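Local coordinates for isatin hydrolase (Ralstonia solanacearum, PDB 5NMP), which hydrolyses isatin to isatinate in a reaction that depends on a bound manganese ion, at residues F106-A110 with A241-P247; L127-Q133 with E180-L185; R141-G145 with E188-H192; T152-L156 with V196-N200. All blocks are in the same frame, centred on the assembly; numbering follows the deposited sequence.

Contact 1: F106-A110 with A241-P247; sequences FVAPA and AFILAAP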
loop_
_atom_site.group_PDB
_atom_site.type_symbol
_atom_site.label_atom_id
_atom_site.label_comp_id
_atom_site.label_asym_id
_atom_site.label_seq_id
_atom_site.Cartn_x
_atom_site.Cartn_y
_atom_site.Cartn_z
ATOM N N PHE A 106 -4.957 -5.639 7.705
ATOM C CA PHE A 106 -4.055 -5.379 6.589
ATOM C C PHE A 106 -2.725 -6.107 6.783
ATOM O O PHE A 106 -1.841 -6.056 5.927
ATOM C CB PHE A 106 -3.824 -3.875 6.427
ATOM C CG PHE A 106 -5.079 -3.094 6.147
ATOM C CD1 PHE A 106 -6.167 -3.696 5.538
ATOM C CD2 PHE A 106 -5.166 -1.755 6.492
ATOM C CE1 PHE A 106 -7.318 -2.976 5.282
ATOM C CE2 PHE A 106 -6.314 -1.030 6.237
ATOM C CZ PHE A 106 -7.390 -1.640 5.632
ATOM N N VAL A 107 -2.594 -6.781 7.921
ATOM C CA VAL A 107 -1.417 -7.589 8.221
ATOM C C VAL A 107 -1.858 -8.954 8.752
ATOM O O VAL A 107 -2.715 -9.038 9.632
ATOM C CB VAL A 107 -0.489 -6.889 9.245
ATOM C CG1 VAL A 107 0.208 -5.698 8.606
ATOM C CG2 VAL A 107 -1.271 -6.443 10.476
ATOM N N ALA A 108 -1.281 -10.021 8.206
ATOM C CA ALA A 108 -1.699 -11.381 8.550
ATOM C C ALA A 108 -0.711 -12.435 8.053
ATOM O O ALA A 108 -0.019 -12.225 7.051
ATOM C CB ALA A 108 -3.090 -11.663 7.984
ATOM N N PRO A 109 -0.643 -13.577 8.757
ATOM C CA PRO A 109 0.154 -14.727 8.314
ATOM C C PRO A 109 -0.423 -15.348 7.046
ATOM O O PRO A 109 -1.577 -15.084 6.708
ATOM C CB PRO A 109 0.055 -15.706 9.492
ATOM C CG PRO A 109 -0.369 -14.882 10.654
ATOM C CD PRO A 109 -1.236 -13.804 10.085
ATOM N N ALA A 110 0.366 -16.166 6.357
ATOM C CA ALA A 110 -0.113 -16.820 5.145
ATOM C C ALA A 110 0.406 -18.241 5.006
ATOM O O ALA A 110 1.503 -18.567 5.466
ATOM C CB ALA A 110 0.273 -16.013 3.924
ATOM N N ALA A 241 5.268 -17.288 6.465
ATOM C CA ALA A 241 5.369 -15.975 5.841
ATOM C C ALA A 241 4.338 -15.017 6.426
ATOM O O ALA A 241 3.276 -15.435 6.887
ATOM C CB ALA A 241 5.197 -16.084 4.338
ATOM N N PHE A 242 4.662 -13.730 6.402
ATOM C CA PHE A 242 3.784 -12.703 6.948
ATOM C C PHE A 242 3.474 -11.666 5.872
ATOM O O PHE A 242 4.384 -11.125 5.244
ATOM C CB PHE A 242 4.430 -12.045 8.169
ATOM C CG PHE A 242 3.465 -11.289 9.031
ATOM C CD1 PHE A 242 2.747 -11.940 10.018
ATOM C CD2 PHE A 242 3.271 -9.928 8.852
ATOM C CE1 PHE A 242 1.855 -11.252 10.809
ATOM C CE2 PHE A 242 2.378 -9.232 9.641
ATOM C CZ PHE A 242 1.669 -9.895 10.622
ATOM N N ILE A 243 2.193 -11.391 5.653
ATOM C CA ILE A 243 1.799 -10.552 4.528
ATOM C C ILE A 243 1.441 -9.121 4.916
ATOM O O ILE A 243 0.649 -8.888 5.829
ATOM C CB ILE A 243 0.603 -11.161 3.779
ATOM C CG1 ILE A 243 0.921 -12.593 3.347
ATOM C CG2 ILE A 243 0.233 -10.304 2.576
ATOM C CD1 ILE A 243 2.158 -12.716 2.491
ATOM N N LEU A 244 2.038 -8.166 4.212
ATOM C CA LEU A 244 1.643 -6.769 4.320
ATOM C C LEU A 244 0.770 -6.411 3.122
ATOM O O LEU A 244 1.262 -6.300 1.999
ATOM C CB LEU A 244 2.867 -5.850 4.385
ATOM C CG LEU A 244 3.974 -6.227 5.376
ATOM C CD1 LEU A 244 5.115 -5.224 5.314
ATOM C CD2 LEU A 244 3.435 -6.341 6.795
ATOM N N ALA A 245 -0.528 -6.250 3.355
ATOM C CA ALA A 245 -1.456 -5.942 2.272
ATOM C C ALA A 245 -2.441 -4.855 2.677
ATOM O O ALA A 245 -3.562 -5.143 3.093
ATOM C CB ALA A 245 -2.201 -7.197 1.838
ATOM N N ALA A 246 -2.016 -3.604 2.545
ATOM C CA ALA A 246 -2.857 -2.466 2.894
ATOM C C ALA A 246 -3.338 -1.730 1.644
ATOM O O ALA A 246 -2.530 -1.209 0.871
ATOM C CB ALA A 246 -2.106 -1.519 3.814
ATOM N N PRO A 247 -4.663 -1.689 1.444
ATOM C CA PRO A 247 -5.278 -1.047 0.278
ATOM C C PRO A 247 -5.398 0.466 0.438
ATOM O O PRO A 247 -5.401 0.963 1.565
ATOM C CB PRO A 247 -6.660 -1.695 0.221
ATOM C CG PRO A 247 -6.982 -1.976 1.659
ATOM C CD PRO A 247 -5.667 -2.311 2.326
HETATM O O HOH W 1 4.080 -18.998 4.328
#

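Contact 2: L127-Q133 with E180-L185; sequences LTVDFLQ and EAVEWL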
loop_
_atom_site.group_PDB
_atom_site.type_symbol
_atom_site.label_atom_id
_atom_site.label_comp_id
_atom_site.label_asym_id
_atom_site.label_seq_id
_atom_site.Cartn_x
_atom_site.Cartn_y
_atom_site.Cartn_z
ATOM N N LEU A 127 -9.181 -26.792 -7.075
ATOM C CA LEU A 127 -8.685 -27.036 -5.726
ATOM C C LEU A 127 -9.779 -27.682 -4.883
ATOM O O LEU A 127 -10.850 -27.104 -4.691
ATOM C CB LEU A 127 -8.217 -25.728 -5.084
ATOM C CG LEU A 127 -7.654 -25.795 -3.664
ATOM C CD1 LEU A 127 -6.424 -26.677 -3.625
ATOM C CD2 LEU A 127 -7.327 -24.403 -3.164
ATOM N N THR A 128 -9.510 -28.883 -4.385
ATOM C CA THR A 128 -10.519 -29.629 -3.646
ATOM C C THR A 128 -10.180 -29.748 -2.165
ATOM O O THR A 128 -9.054 -29.474 -1.748
ATOM C CB THR A 128 -10.703 -31.041 -4.229
ATOM O OG1 THR A 128 -9.482 -31.777 -4.093
ATOM C CG2 THR A 128 -11.077 -30.963 -5.695
ATOM N N VAL A 129 -11.170 -30.154 -1.374
ATOM C CA VAL A 129 -10.973 -30.385 0.050
ATOM C C VAL A 129 -9.949 -31.495 0.268
ATOM O O VAL A 129 -9.085 -31.394 1.143
ATOM C CB VAL A 129 -12.298 -30.753 0.750
ATOM C CG1 VAL A 129 -12.061 -31.081 2.216
ATOM C CG2 VAL A 129 -13.297 -29.617 0.615
ATOM N N ASP A 130 -10.044 -32.547 -0.543
ATOM C CA ASP A 130 -9.106 -33.661 -0.469
ATOM C C ASP A 130 -7.670 -33.185 -0.648
ATOM O O ASP A 130 -6.777 -33.597 0.093
ATOM C CB ASP A 130 -9.445 -34.719 -1.520
ATOM C CG ASP A 130 -10.799 -35.358 -1.287
ATOM O OD1 ASP A 130 -11.691 -34.672 -0.743
ATOM O OD2 ASP A 130 -10.974 -36.543 -1.644
ATOM N N PHE A 131 -7.457 -32.310 -1.624
ATOM C CA PHE A 131 -6.127 -31.775 -1.892
ATOM C C PHE A 131 -5.636 -30.921 -0.727
ATOM O O PHE A 131 -4.459 -30.972 -0.368
ATOM C CB PHE A 131 -6.124 -30.956 -3.185
ATOM C CG PHE A 131 -4.750 -30.550 -3.647
ATOM C CD1 PHE A 131 -4.186 -29.351 -3.229
ATOM C CD2 PHE A 131 -4.025 -31.361 -4.506
ATOM C CE1 PHE A 131 -2.924 -28.971 -3.656
ATOM C CE2 PHE A 131 -2.761 -30.988 -4.937
ATOM C CZ PHE A 131 -2.210 -29.791 -4.513
ATOM N N LEU A 132 -6.537 -30.139 -0.142
ATOM C CA LEU A 132 -6.185 -29.300 0.998
ATOM C C LEU A 132 -5.825 -30.140 2.226
ATOM O O LEU A 132 -4.867 -29.832 2.937
ATOM C CB LEU A 132 -7.327 -28.338 1.327
ATOM C CG LEU A 132 -7.545 -27.186 0.341
ATOM C CD1 LEU A 132 -8.828 -26.438 0.660
ATOM C CD2 LEU A 132 -6.350 -26.232 0.336
ATOM N N GLN A 133 -6.588 -31.203 2.470
ATOM C CA GLN A 133 -6.341 -32.071 3.620
ATOM C C GLN A 133 -5.048 -32.869 3.474
ATOM O O GLN A 133 -4.413 -33.223 4.468
ATOM C CB GLN A 133 -7.521 -33.021 3.835
ATOM C CG GLN A 133 -8.759 -32.347 4.402
ATOM C CD GLN A 133 -9.920 -33.307 4.582
ATOM O OE1 GLN A 133 -10.058 -34.283 3.840
ATOM N NE2 GLN A 133 -10.762 -33.037 5.573
ATOM N N GLU A 180 -17.153 -26.607 -2.081
ATOM C CA GLU A 180 -16.880 -27.337 -0.849
ATOM C C GLU A 180 -15.563 -26.894 -0.218
ATOM O O GLU A 180 -15.460 -26.795 1.002
ATOM C CB GLU A 180 -16.862 -28.846 -1.110
ATOM C CG GLU A 180 -18.215 -29.443 -1.499
ATOM C CD GLU A 180 -18.601 -29.179 -2.952
ATOM O OE1 GLU A 180 -17.825 -28.517 -3.678
ATOM O OE2 GLU A 180 -19.685 -29.639 -3.371
ATOM N N ALA A 181 -14.564 -26.622 -1.052
ATOM C CA ALA A 181 -13.269 -26.156 -0.565
ATOM C C ALA A 181 -13.394 -24.780 0.084
ATOM O O ALA A 181 -12.826 -24.528 1.146
ATOM C CB ALA A 181 -12.258 -26.121 -1.695
ATOM N N VAL A 182 -14.140 -23.893 -0.564
ATOM C CA VAL A 182 -14.390 -22.566 -0.022
ATOM C C VAL A 182 -15.128 -22.669 1.313
ATOM O O VAL A 182 -14.770 -21.995 2.280
ATOM C CB VAL A 182 -15.200 -21.698 -1.008
ATOM C CG1 VAL A 182 -15.546 -20.352 -0.384
ATOM C CG2 VAL A 182 -14.419 -21.498 -2.301
ATOM N N GLU A 183 -16.146 -23.525 1.365
ATOM C CA GLU A 183 -16.900 -23.750 2.598
ATOM C C GLU A 183 -16.013 -24.304 3.715
ATOM O O GLU A 183 -16.134 -23.900 4.871
ATOM C CB GLU A 183 -18.073 -24.700 2.343
ATOM C CG GLU A 183 -19.199 -24.090 1.525
ATOM C CD GLU A 183 -20.269 -25.100 1.140
ATOM O OE1 GLU A 183 -20.024 -26.320 1.268
ATOM O OE2 GLU A 183 -21.358 -24.666 0.706
ATOM N N TRP A 184 -15.119 -25.222 3.361
ATOM C CA TRP A 184 -14.212 -25.839 4.325
ATOM C C TRP A 184 -13.213 -24.825 4.881
ATOM O O TRP A 184 -12.991 -24.761 6.091
ATOM C CB TRP A 184 -13.473 -27.014 3.674
ATOM C CG TRP A 184 -12.620 -27.812 4.611
ATOM C CD1 TRP A 184 -13.038 -28.780 5.474
ATOM C CD2 TRP A 184 -11.198 -27.730 4.759
ATOM N NE1 TRP A 184 -11.968 -29.301 6.160
ATOM C CE2 TRP A 184 -10.825 -28.674 5.740
ATOM C CE3 TRP A 184 -10.203 -26.948 4.164
ATOM C CZ2 TRP A 184 -9.503 -28.855 6.139
ATOM C CZ3 TRP A 184 -8.890 -27.131 4.560
ATOM C CH2 TRP A 184 -8.552 -28.077 5.540
ATOM N N LEU A 185 -12.618 -24.032 3.994
ATOM C CA LEU A 185 -11.659 -23.007 4.397
ATOM C C LEU A 185 -12.271 -21.991 5.359
ATOM O O LEU A 185 -11.622 -21.557 6.311
ATOM C CB LEU A 185 -11.100 -22.283 3.169
ATOM C CG LEU A 185 -10.067 -23.050 2.345
ATOM C CD1 LEU A 185 -9.572 -22.200 1.189
ATOM C CD2 LEU A 185 -8.904 -23.490 3.223
#

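Contact 3: R141-G145 with E188-H192; sequences RIPAG and ERNVH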
loop_
_atom_site.group_PDB
_atom_site.type_symbol
_atom_site.label_atom_id
_atom_site.label_comp_id
_atom_site.label_asym_id
_atom_site.label_seq_id
_atom_site.Cartn_x
_atom_site.Cartn_y
_atom_site.Cartn_z
ATOM N N ARG A 141 -1.680 -28.074 10.135
ATOM C CA ARG A 141 -2.988 -27.436 10.074
ATOM C C ARG A 141 -2.903 -25.984 9.607
ATOM O O ARG A 141 -2.059 -25.222 10.073
ATOM C CB ARG A 141 -3.657 -27.507 11.448
ATOM C CG ARG A 141 -5.090 -27.016 11.490
ATOM C CD ARG A 141 -5.615 -27.043 12.915
ATOM N NE ARG A 141 -7.043 -26.753 12.988
ATOM C CZ ARG A 141 -7.992 -27.683 13.036
ATOM N NH1 ARG A 141 -7.666 -28.968 13.023
ATOM N NH2 ARG A 141 -9.269 -27.327 13.100
ATOM N N ILE A 142 -3.776 -25.615 8.675
ATOM C CA ILE A 142 -3.905 -24.231 8.235
ATOM C C ILE A 142 -4.437 -23.368 9.378
ATOM O O ILE A 142 -5.545 -23.595 9.864
ATOM C CB ILE A 142 -4.846 -24.112 7.024
ATOM C CG1 ILE A 142 -4.331 -24.963 5.860
ATOM C CG2 ILE A 142 -5.005 -22.662 6.608
ATOM C CD1 ILE A 142 -5.282 -25.028 4.689
ATOM N N PRO A 143 -3.646 -22.376 9.816
ATOM C CA PRO A 143 -3.990 -21.577 11.001
ATOM C C PRO A 143 -5.135 -20.592 10.762
ATOM O O PRO A 143 -5.273 -20.042 9.669
ATOM C CB PRO A 143 -2.687 -20.834 11.308
ATOM C CG PRO A 143 -2.012 -20.717 9.996
ATOM C CD PRO A 143 -2.361 -21.963 9.225
ATOM N N ALA A 144 -5.952 -20.380 11.789
ATOM C CA ALA A 144 -7.067 -19.449 11.694
ATOM C C ALA A 144 -6.560 -18.016 11.615
ATOM O O ALA A 144 -5.654 -17.631 12.354
ATOM C CB ALA A 144 -8.006 -19.620 12.877
ATOM N N GLY A 145 -7.144 -17.234 10.714
ATOM C CA GLY A 145 -6.760 -15.845 10.541
ATOM C C GLY A 145 -5.624 -15.662 9.553
ATOM O O GLY A 145 -5.000 -14.602 9.502
ATOM N N GLU A 188 -14.286 -24.559 8.600
ATOM C CA GLU A 188 -13.479 -25.493 9.381
ATOM C C GLU A 188 -12.089 -24.954 9.722
ATOM O O GLU A 188 -11.409 -25.502 10.588
ATOM C CB GLU A 188 -13.350 -26.825 8.639
ATOM C CG GLU A 188 -14.644 -27.615 8.563
ATOM C CD GLU A 188 -15.148 -28.036 9.930
ATOM O OE1 GLU A 188 -14.365 -28.640 10.694
ATOM O OE2 GLU A 188 -16.326 -27.760 10.243
ATOM N N ARG A 189 -11.670 -23.883 9.052
ATOM C CA ARG A 189 -10.319 -23.364 9.249
ATOM C C ARG A 189 -10.275 -21.869 9.558
ATOM O O ARG A 189 -9.243 -21.360 10.005
ATOM C CB ARG A 189 -9.461 -23.664 8.020
ATOM C CG ARG A 189 -9.125 -25.138 7.862
ATOM C CD ARG A 189 -8.369 -25.651 9.073
ATOM N NE ARG A 189 -7.983 -27.052 8.933
ATOM C CZ ARG A 189 -8.672 -28.072 9.436
ATOM N NH1 ARG A 189 -9.787 -27.852 10.118
ATOM N NH2 ARG A 189 -8.242 -29.313 9.260
ATOM N N ASN A 190 -11.388 -21.180 9.317
ATOM C CA ASN A 190 -11.534 -19.773 9.689
ATOM C C ASN A 190 -10.424 -18.901 9.102
ATOM O O ASN A 190 -9.791 -18.111 9.807
ATOM C CB ASN A 190 -11.571 -19.639 11.216
ATOM C CG ASN A 190 -12.127 -18.308 11.680
ATOM O OD1 ASN A 190 -12.735 -17.568 10.909
ATOM N ND2 ASN A 190 -11.924 -18.000 12.953
ATOM N N VAL A 191 -10.190 -19.059 7.805
ATOM C CA VAL A 191 -9.114 -18.347 7.131
ATOM C C VAL A 191 -9.417 -16.855 7.006
ATOM O O VAL A 191 -10.566 -16.424 7.119
ATOM C CB VAL A 191 -8.848 -18.929 5.731
ATOM C CG1 VAL A 191 -8.512 -20.407 5.835
ATOM C CG2 VAL A 191 -10.051 -18.716 4.829
ATOM N N HIS A 192 -8.366 -16.076 6.774
ATOM C CA HIS A 192 -8.463 -14.628 6.657
ATOM C C HIS A 192 -8.981 -14.230 5.281
ATOM O O HIS A 192 -9.776 -13.299 5.144
ATOM C CB HIS A 192 -7.091 -13.999 6.913
ATOM C CG HIS A 192 -7.091 -12.503 6.932
ATOM N ND1 HIS A 192 -7.748 -11.770 7.896
ATOM C CD2 HIS A 192 -6.490 -11.602 6.120
ATOM C CE1 HIS A 192 -7.561 -10.482 7.671
ATOM N NE2 HIS A 192 -6.801 -10.353 6.598
HETATM O O HOH W 2 -7.756 -23.418 11.655
#

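Contact 4: T152-L156 with V196-N200; sequences TDWSL and VETIN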
loop_
_atom_site.group_PDB
_atom_site.type_symbol
_atom_site.label_atom_id
_atom_site.label_comp_id
_atom_site.label_asym_id
_atom_site.label_seq_id
_atom_site.Cartn_x
_atom_site.Cartn_y
_atom_site.Cartn_z
ATOM N N THR A 152 -0.102 -21.060 -8.543
ATOM C CA THR A 152 -0.406 -21.761 -9.785
ATOM C C THR A 152 0.607 -21.471 -10.890
ATOM O O THR A 152 0.507 -22.029 -11.982
ATOM C CB THR A 152 -1.800 -21.381 -10.304
ATOM O OG1 THR A 152 -1.871 -19.959 -10.463
ATOM C CG2 THR A 152 -2.882 -21.837 -9.333
ATOM N N ASP A 153 1.568 -20.595 -10.602
ATOM C CA ASP A 153 2.541 -20.107 -11.589
ATOM C C ASP A 153 1.868 -19.407 -12.771
ATOM O O ASP A 153 2.472 -19.232 -13.829
ATOM C CB ASP A 153 3.430 -21.251 -12.098
ATOM C CG ASP A 153 4.613 -21.524 -11.186
ATOM O OD1 ASP A 153 4.638 -20.985 -10.058
ATOM O OD2 ASP A 153 5.517 -22.284 -11.596
ATOM N N TRP A 154 0.622 -18.989 -12.577
ATOM C CA TRP A 154 -0.142 -18.310 -13.618
ATOM C C TRP A 154 0.433 -16.931 -13.934
ATOM O O TRP A 154 0.238 -16.402 -15.029
ATOM C CB TRP A 154 -1.607 -18.179 -13.196
ATOM C CG TRP A 154 -2.540 -17.919 -14.330
ATOM C CD1 TRP A 154 -2.931 -16.703 -14.811
ATOM C CD2 TRP A 154 -3.209 -18.901 -15.128
ATOM N NE1 TRP A 154 -3.802 -16.869 -15.863
ATOM C CE2 TRP A 154 -3.990 -18.209 -16.076
ATOM C CE3 TRP A 154 -3.224 -20.299 -15.133
ATOM C CZ2 TRP A 154 -4.777 -18.869 -17.021
ATOM C CZ3 TRP A 154 -4.006 -20.953 -16.071
ATOM C CH2 TRP A 154 -4.772 -20.237 -17.001
ATOM N N SER A 155 1.146 -16.357 -12.970
ATOM C CA SER A 155 1.738 -15.031 -13.120
ATOM C C SER A 155 2.761 -14.958 -14.253
ATOM O O SER A 155 3.102 -13.871 -14.718
ATOM C CB SER A 155 2.397 -14.600 -11.807
ATOM O OG SER A 155 3.360 -15.553 -11.388
ATOM N N LEU A 156 3.248 -16.113 -14.696
ATOM C CA LEU A 156 4.230 -16.156 -15.774
ATOM C C LEU A 156 3.596 -15.862 -17.134
ATOM O O LEU A 156 4.296 -15.682 -18.132
ATOM C CB LEU A 156 4.927 -17.520 -15.804
ATOM C CG LEU A 156 5.709 -17.923 -14.550
ATOM C CD1 LEU A 156 6.307 -19.316 -14.716
ATOM C CD2 LEU A 156 6.794 -16.900 -14.234
ATOM N N VAL A 196 -4.767 -15.235 -5.149
ATOM C CA VAL A 196 -4.481 -15.950 -6.392
ATOM C C VAL A 196 -3.503 -15.200 -7.305
ATOM O O VAL A 196 -3.169 -14.043 -7.059
ATOM C CB VAL A 196 -5.780 -16.226 -7.177
ATOM C CG1 VAL A 196 -6.715 -17.106 -6.365
ATOM C CG2 VAL A 196 -6.465 -14.917 -7.547
ATOM N N GLU A 197 -3.047 -15.871 -8.359
ATOM C CA GLU A 197 -2.186 -15.245 -9.361
ATOM C C GLU A 197 -2.988 -14.836 -10.593
ATOM O O GLU A 197 -2.484 -14.143 -11.476
ATOM C CB GLU A 197 -1.060 -16.190 -9.778
ATOM C CG GLU A 197 -0.227 -16.729 -8.631
ATOM C CD GLU A 197 0.964 -17.543 -9.108
ATOM O OE1 GLU A 197 1.319 -18.527 -8.431
ATOM O OE2 GLU A 197 1.547 -17.196 -10.158
ATOM N N THR A 198 -4.240 -15.276 -10.647
ATOM C CA THR A 198 -5.111 -14.979 -11.776
ATOM C C THR A 198 -5.871 -13.673 -11.567
ATOM O O THR A 198 -5.749 -13.034 -10.524
ATOM C CB THR A 198 -6.125 -16.117 -12.019
ATOM O OG1 THR A 198 -6.767 -16.456 -10.784
ATOM C CG2 THR A 198 -5.430 -17.348 -12.569
ATOM N N ILE A 199 -6.657 -13.291 -12.568
ATOM C CA ILE A 199 -7.464 -12.078 -12.513
ATOM C C ILE A 199 -8.790 -12.349 -11.792
ATOM O O ILE A 199 -9.640 -11.469 -11.670
ATOM C CB ILE A 199 -7.735 -11.528 -13.938
ATOM C CG1 ILE A 199 -8.156 -10.056 -13.908
ATOM C CG2 ILE A 199 -8.790 -12.368 -14.639
ATOM C CD1 ILE A 199 -7.155 -9.133 -13.276
ATOM N N ASN A 200 -8.960 -13.573 -11.304
ATOM C CA ASN A 200 -10.179 -13.954 -10.594
ATOM C C ASN A 200 -9.871 -14.959 -9.483
ATOM O O ASN A 200 -9.123 -15.911 -9.702
ATOM C CB ASN A 200 -11.201 -14.533 -11.579
ATOM C CG ASN A 200 -12.604 -14.631 -10.995
ATOM O OD1 ASN A 200 -12.798 -14.554 -9.781
ATOM N ND2 ASN A 200 -13.593 -14.816 -11.866
HETATM O O HOH W 3 -3.180 -18.667 -8.346
#

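Contact 1: F106-A110 with A241-P247
Phe106 lays one face of its ring against Pro247: CD of the proline stands 3.6 Å from the ring centroid of Phe106, a CH-pi contact with the proline lying crosswise to the phenylalanine. With CG anti to the carbonyl carbon (chi1 -60°), the ring reaches over Ala246 and Pro247, while Phe106 CB rests 3.9 Å from Ala246 CB. Beside this pair the backbones run antiparallel. Ala245 N donates to Phe106 O at 2.9 Å, and Ala108 and Ile243 form a hydrogen-bonded pair in which Ile243 N reaches Ala108 O at 2.7 Å. Val107 with Leu244 and Pro109 with Phe242 are the non-hydrogen-bonded pairs on either side of it. On their face of the sheet the Phe242 ring leans across the opposite strand, with CE2 3.7 Å from Val107 CB and CE1 4.1 Å from Pro109 CD. On the other face Ala110 CB meets Ile243 CG1 at 3.5 Å. Further out, Trp147 of strand 147-151 packs on Ala108, Ala110 and Ile243, whereas Leu18 of the second subunit touches Val107 and Phe242, and Arg259 of that subunit donates to Pro247 O. The arrangement is an antiparallel strand pair inside a mixed sheet: strand 107-114 lies between antiparallel 239-244 on one edge and parallel 147-151 on the other, and the sheet changes from antiparallel to parallel here.

Contact 2: L127-Q133 with E180-L185
Trp184 reaches from helix 179-187 onto helix 129-139, lying against Val129, Leu132 and Gln133. Its CB begins the contact 4.0 Å from Val129 CG2. The ring is swung towards helix 129-139 because CG stands anti to the backbone N (chi1 -174°). Over one face of its five-membered ring sits Val129 CG1, 4.1 Å from the centroid and close to the normal, a CH-pi contact. Further along, Trp184 NE1 passes Gln133 NE2 without a bond between these two donors, the amide plane standing perpendicular to the indole. CZ2 comes 4.0 Å from Gln133 CG. On the six-membered ring Trp184 CE3 meets Leu132 CD1, and CZ3 lies 3.8 Å from Leu132 CB, the leucine and indole pointing past one another in opposite senses. Leu132 CD1 also reaches Leu185 CD2 at 3.9 Å, and Ala181 CB packs beside Leu127 O. Thr128 caps helix 129-139, its OG1 accepting from Phe131 N. The two helix segments make an angle of 45°, their axes 9.7 Å apart at closest approach. On the sheet, Phe194 of strand 193-195 touches both Leu127 and Leu185, while Val182, pointing away from this contact, packs on helix 214-221.

Contact 3: R141-G145 with E188-H192
The guanidinium groups of Arg141 and Arg189 are stacked, their centres 3.7 Å apart and their planes inclined by 29°. Arg189 NH1 stands over one face of the Arg141 group, and Arg141 CZ over one face of the Arg189 group, while the two chains that carry them run nearly perpendicular. They arrive by different routes: Arg141 is extended from CG to NE, whereas Arg189 bends at chi2 (-59°), which carries its guanidinium across to Arg141 and leaves NH1 within reach of the preceding carbonyl. There Arg189 NH1 donates to Glu188 O at 2.9 Å. The oxygen lies in the guanidinium plane, but the donor stands above the carbonyl plane of Glu188. Arg189 NE forms a salt bridge with Glu136 of helix 129-139, whose OE2 also accepts from Ile142 N. Arg189 CD packs 3.6 Å from Ile142 O.

Farther along, Ala144 CB rests 3.9 Å from Asn190 CB, and Gly145 N donates to Asn190 O at 2.9 Å. One water joins the segments again by donating to both Ile142 O and Arg189 O. His192 turns its ring away from Gly145, to donate through NE2 to Asn105 O and meet Trp147 edge-to-face, so that CB is its nearest approach to Gly145 O.

Two like charges thus lie face to face at the surface. The carboxylate of Glu136 and the carbonyl of Glu188, both gripping Arg189, would partly offset their repulsion, and flat stacking leaves in-plane N-H groups directed outward to such acceptors.

Contact 4: T152-L156 with V196-N200
Glu197 sends its carboxylate straight across to the 152-156 turn: CG stands anti to the carbonyl carbon (chi1 -54°) and the chain is extended beyond it (chi2 -174°). Ser155 answers with OG placed between its own backbone N and carbonyl carbon, which brings hydroxyl and amide to the same oxygen. Glu197 OE2 accepts from Ser155 OG at 2.7 Å and from Ser155 N at 3.0 Å, both on its anti side but from opposite faces of the carboxylate plane. Glu197 OE1 is met differently. Thr152 N, at 2.9 Å, and Asp153 N, at 3.0 Å, approach it from above the plane and from the same face. Four bonds therefore hold the buried carboxylate and fix its rotation. The nearby Asp153 carboxylate is engaged by Arg151 in a salt bridge, which probably tempers the approach of two like charges.

One residue on from Glu197, Thr198 CG2 sits over one face of the five-membered ring of Trp154, 3.4 Å from its centroid, in a CH-pi contact. The indole is held from beyond the contact by a bond from NE1 to Phe164 O. A water bridges Thr152 OG1 and Glu197 N, and Thr198 OG1 donates to Asn200 O.

The arrangement is a buried glutamate that gathers three main-chain N-H groups and a serine hydroxyl around the turn leading into the 3-10 segment 154-156. It joins the loops that follow the adjacent parallel strands 147-151 and 193-195. The side chain of Thr198 lies about 10 Å from the bound manganese and about 6 Å from that of Gln228, which binds manganese, though not in this chain.

Along the chain, residues 106-110 come first but find their partner last, so contact 1 closes the longest loop and encloses the other three. Within it, contacts 2, 3 and 4 all cross one another: residues 127-133, 141-145 and 152-156 pass in order before 180-185, 188-192 and 196-200 return in the same order. This runs helix, loop, strand and loop alongside their later counterparts, tying helix 129-139 and strand 147-151 to helix 179-187 and strand 193-195. Contact 3 touches contact 2 through Trp184 and Arg189, and contact 1 through Ala108 and His192. Contact 4 lies beyond the opposite strand ends, towards the metal.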